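Local atomic coordinates of cytochrome c552 (Thermochromatium tepidum, PDB entry 5ZE8), a protein that carries five heme c groups at low potential and probably transfers electrons in a thermophilic purple sulfur photosynthetic bacterium. Residues L335-A339 and Y388-A392. Sequence-based numbering, arbitrary orientation.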
ATOM      1  N   LEU A 335     -23.824 -25.422 -12.380  1.00 17.69           N
ATOM      2  CA  LEU A 335     -23.433 -26.709 -12.867  1.00 18.12           C
ATOM      3  C   LEU A 335     -21.999 -27.134 -12.568  1.00 18.33           C
ATOM      4  O   LEU A 335     -21.644 -28.324 -12.510  1.00 19.65           O
ATOM      5  CB  LEU A 335     -23.709 -26.771 -14.357  1.00 19.81           C
ATOM      6  CG  LEU A 335     -25.142 -26.517 -14.805  1.00 19.82           C
ATOM      7  CD1 LEU A 335     -25.127 -26.573 -16.293  1.00 20.07           C
ATOM      8  CD2 LEU A 335     -26.105 -27.525 -14.242  1.00 25.30           C
ATOM      9  N   TRP A 336     -21.108 -26.154 -12.476  1.00 16.21           N
ATOM     10  CA  TRP A 336     -19.687 -26.434 -12.293  1.00 13.96           C
ATOM     11  C   TRP A 336     -19.023 -25.238 -11.709  1.00 14.18           C
ATOM     12  O   TRP A 336     -19.454 -24.117 -11.994  1.00 15.52           O
ATOM     13  CB  TRP A 336     -19.049 -26.697 -13.676  1.00 15.40           C
ATOM     14  CG  TRP A 336     -17.585 -26.939 -13.667  1.00 16.64           C
ATOM     15  CD1 TRP A 336     -16.931 -28.129 -13.574  1.00 15.90           C
ATOM     16  CD2 TRP A 336     -16.552 -25.932 -13.738  1.00 15.42           C
ATOM     17  NE1 TRP A 336     -15.565 -27.935 -13.659  1.00 20.05           N
ATOM     18  CE2 TRP A 336     -15.314 -26.596 -13.719  1.00 18.41           C
ATOM     19  CE3 TRP A 336     -16.572 -24.541 -13.873  1.00 16.83           C
ATOM     20  CZ2 TRP A 336     -14.102 -25.939 -13.801  1.00 18.34           C
ATOM     21  CZ3 TRP A 336     -15.343 -23.894 -13.951  1.00 17.32           C
ATOM     22  CH2 TRP A 336     -14.139 -24.591 -13.857  1.00 17.06           C
ATOM     23  N   GLN A 337     -17.974 -25.446 -10.925  1.00 14.08           N
ATOM     24  CA  GLN A 337     -17.223 -24.334 -10.333  1.00 16.31           C
ATOM     25  C   GLN A 337     -15.798 -24.749 -10.208  1.00 17.30           C
ATOM     26  O   GLN A 337     -15.496 -25.902  -9.856  1.00 17.39           O
ATOM     27  CB  GLN A 337     -17.670 -24.071  -8.925  1.00 20.51           C
ATOM     28  CG  GLN A 337     -18.895 -23.283  -8.812  1.00 23.98           C
ATOM     29  CD  GLN A 337     -19.323 -22.974  -7.386  1.00 30.81           C
ATOM     30  OE1 GLN A 337     -20.489 -22.667  -7.173  1.00 32.90           O
ATOM     31  NE2 GLN A 337     -18.376 -22.938  -6.430  1.00 33.08           N
ATOM     32  N   ASN A 338     -14.872 -23.833 -10.347  1.00 14.70           N
ATOM     33  CA  ASN A 338     -13.451 -24.195 -10.258  1.00 16.04           C
ATOM     34  C   ASN A 338     -13.097 -24.577  -8.829  1.00 17.41           C
ATOM     35  O   ASN A 338     -12.149 -25.391  -8.613  1.00 20.60           O
ATOM     36  CB  ASN A 338     -12.516 -23.025 -10.720  1.00 15.49           C
ATOM     37  CG  ASN A 338     -12.600 -21.800  -9.834  1.00 15.23           C
ATOM     38  OD1 ASN A 338     -13.703 -21.295  -9.529  1.00 15.88           O
ATOM     39  ND2 ASN A 338     -11.396 -21.288  -9.377  1.00 13.98           N
ATOM     40  N   ALA A 339     -13.761 -23.963  -7.888  1.00 18.20           N
ATOM     41  CA  ALA A 339     -13.457 -24.045  -6.503  1.00 20.78           C
ATOM     42  C   ALA A 339     -14.759 -24.032  -5.842  1.00 21.15           C
ATOM     43  O   ALA A 339     -15.564 -23.078  -5.979  1.00 23.82           O
ATOM     44  CB  ALA A 339     -12.607 -22.865  -6.032  1.00 20.77           C
ATOM     45  N   TYR A 388      -9.440 -23.919 -18.195  1.00 20.01           N
ATOM     46  CA  TYR A 388     -10.323 -24.877 -17.589  1.00 18.29           C
ATOM     47  C   TYR A 388     -11.114 -25.682 -18.608  1.00 19.15           C
ATOM     48  O   TYR A 388     -11.379 -25.194 -19.700  1.00 20.68           O
ATOM     49  CB  TYR A 388     -11.274 -24.123 -16.683  1.00 18.77           C
ATOM     50  CG  TYR A 388     -10.588 -23.555 -15.470  1.00 16.40           C
ATOM     51  CD1 TYR A 388     -10.458 -24.282 -14.306  1.00 14.07           C
ATOM     52  CD2 TYR A 388     -10.108 -22.248 -15.464  1.00 16.72           C
ATOM     53  CE1 TYR A 388      -9.879 -23.682 -13.143  1.00 16.63           C
ATOM     54  CE2 TYR A 388      -9.502 -21.701 -14.364  1.00 17.32           C
ATOM     55  CZ  TYR A 388      -9.365 -22.401 -13.211  1.00 16.26           C
ATOM     56  OH  TYR A 388      -8.716 -21.855 -12.073  1.00 18.10           O
ATOM     57  N   GLU A 389     -11.467 -26.913 -18.238  1.00 20.50           N
ATOM     58  CA  GLU A 389     -12.310 -27.779 -19.075  1.00 22.42           C
ATOM     59  C   GLU A 389     -13.621 -28.049 -18.336  1.00 19.46           C
ATOM     60  O   GLU A 389     -13.661 -28.692 -17.294  1.00 24.67           O
ATOM     61  CB  GLU A 389     -11.544 -29.037 -19.399  1.00 25.07           C
ATOM     62  CG  GLU A 389     -10.267 -28.787 -20.217  1.00 28.48           C
ATOM     63  CD  GLU A 389     -10.459 -28.800 -21.722  1.00 36.73           C
ATOM     64  OE1 GLU A 389      -9.448 -28.984 -22.432  1.00 51.91           O
ATOM     65  OE2 GLU A 389     -11.603 -28.680 -22.228  1.00 45.85           O
ATOM     66  N   ILE A 390     -14.661 -27.461 -18.851  1.00 19.27           N
ATOM     67  CA  ILE A 390     -15.965 -27.436 -18.183  1.00 19.16           C
ATOM     68  C   ILE A 390     -16.916 -28.422 -18.938  1.00 18.17           C
ATOM     69  O   ILE A 390     -17.152 -28.246 -20.113  1.00 19.40           O
ATOM     70  CB  ILE A 390     -16.634 -26.028 -18.179  1.00 17.88           C
ATOM     71  CG1 ILE A 390     -15.713 -24.996 -17.442  1.00 19.08           C
ATOM     72  CG2 ILE A 390     -17.977 -26.096 -17.445  1.00 18.96           C
ATOM     73  CD1 ILE A 390     -16.231 -23.600 -17.518  1.00 17.81           C
ATOM     74  N   PRO A 391     -17.531 -29.361 -18.210  1.00 21.95           N
ATOM     75  CA  PRO A 391     -18.535 -30.203 -18.896  1.00 21.22           C
ATOM     76  C   PRO A 391     -19.634 -29.318 -19.517  1.00 22.85           C
ATOM     77  O   PRO A 391     -20.175 -28.373 -18.857  1.00 22.19           O
ATOM     78  CB  PRO A 391     -19.066 -31.101 -17.767  1.00 24.26           C
ATOM     79  CG  PRO A 391     -18.055 -30.996 -16.671  1.00 24.94           C
ATOM     80  CD  PRO A 391     -17.384 -29.693 -16.775  1.00 21.66           C
ATOM     81  N   ALA A 392     -19.980 -29.547 -20.800  1.00 21.97           N
ATOM     82  CA  ALA A 392     -20.829 -28.626 -21.521  1.00 19.76           C
ATOM     83  C   ALA A 392     -22.325 -28.791 -21.301  1.00 21.56           C
ATOM     84  O   ALA A 392     -23.046 -27.836 -21.511  1.00 19.67           O
ATOM     85  CB  ALA A 392     -20.510 -28.638 -23.028  1.00 21.92           C
TER
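Trp-336 and Ile-390 pair across two nearly antiparallel strand ends, 335-337 and 388-391, their CA atoms 7.0 Å apart and the strand axes at 161°. The strands belong to different sheets, 334-337 pairing with 320-328 and 383-391 with 297-306, so side chains make the join. A chi1 of 177°, which turns CG away from the backbone N, carries the Trp-336 indole toward the other strand. Ile-390 CG1 sits 3.6 Å from the centroid of the Trp-336 six-membered ring, a CH-pi contact almost on the ring normal, while the backbone N of Asn-338 lies above the opposite face, toward its rim. Tyr-388 meets the indole rim in plane, its CD1 3.7 Å from Trp-336 CH2, with the ring planes 71° apart; Pro-391 CD approaches Trp-336 CD1 at 3.6 Å. Replacing Trp-336 with an alanine would probably open a gap between the strands and deprive Ile-390 CG1 of its aromatic partner. Beyond the indole, Asn-338 CB touches Tyr-388 CE1 at 3.6 Å; Asp-347 OD2 bonds both Asn-338 ND2 and Tyr-388 OH, and Asn-338 OD1 bonds Leu-325 N of strand 320-328. Leu-335 and Trp-336 form a classic beta bulge opposite Ala-327, packed against an edge strand of the three-stranded sheet.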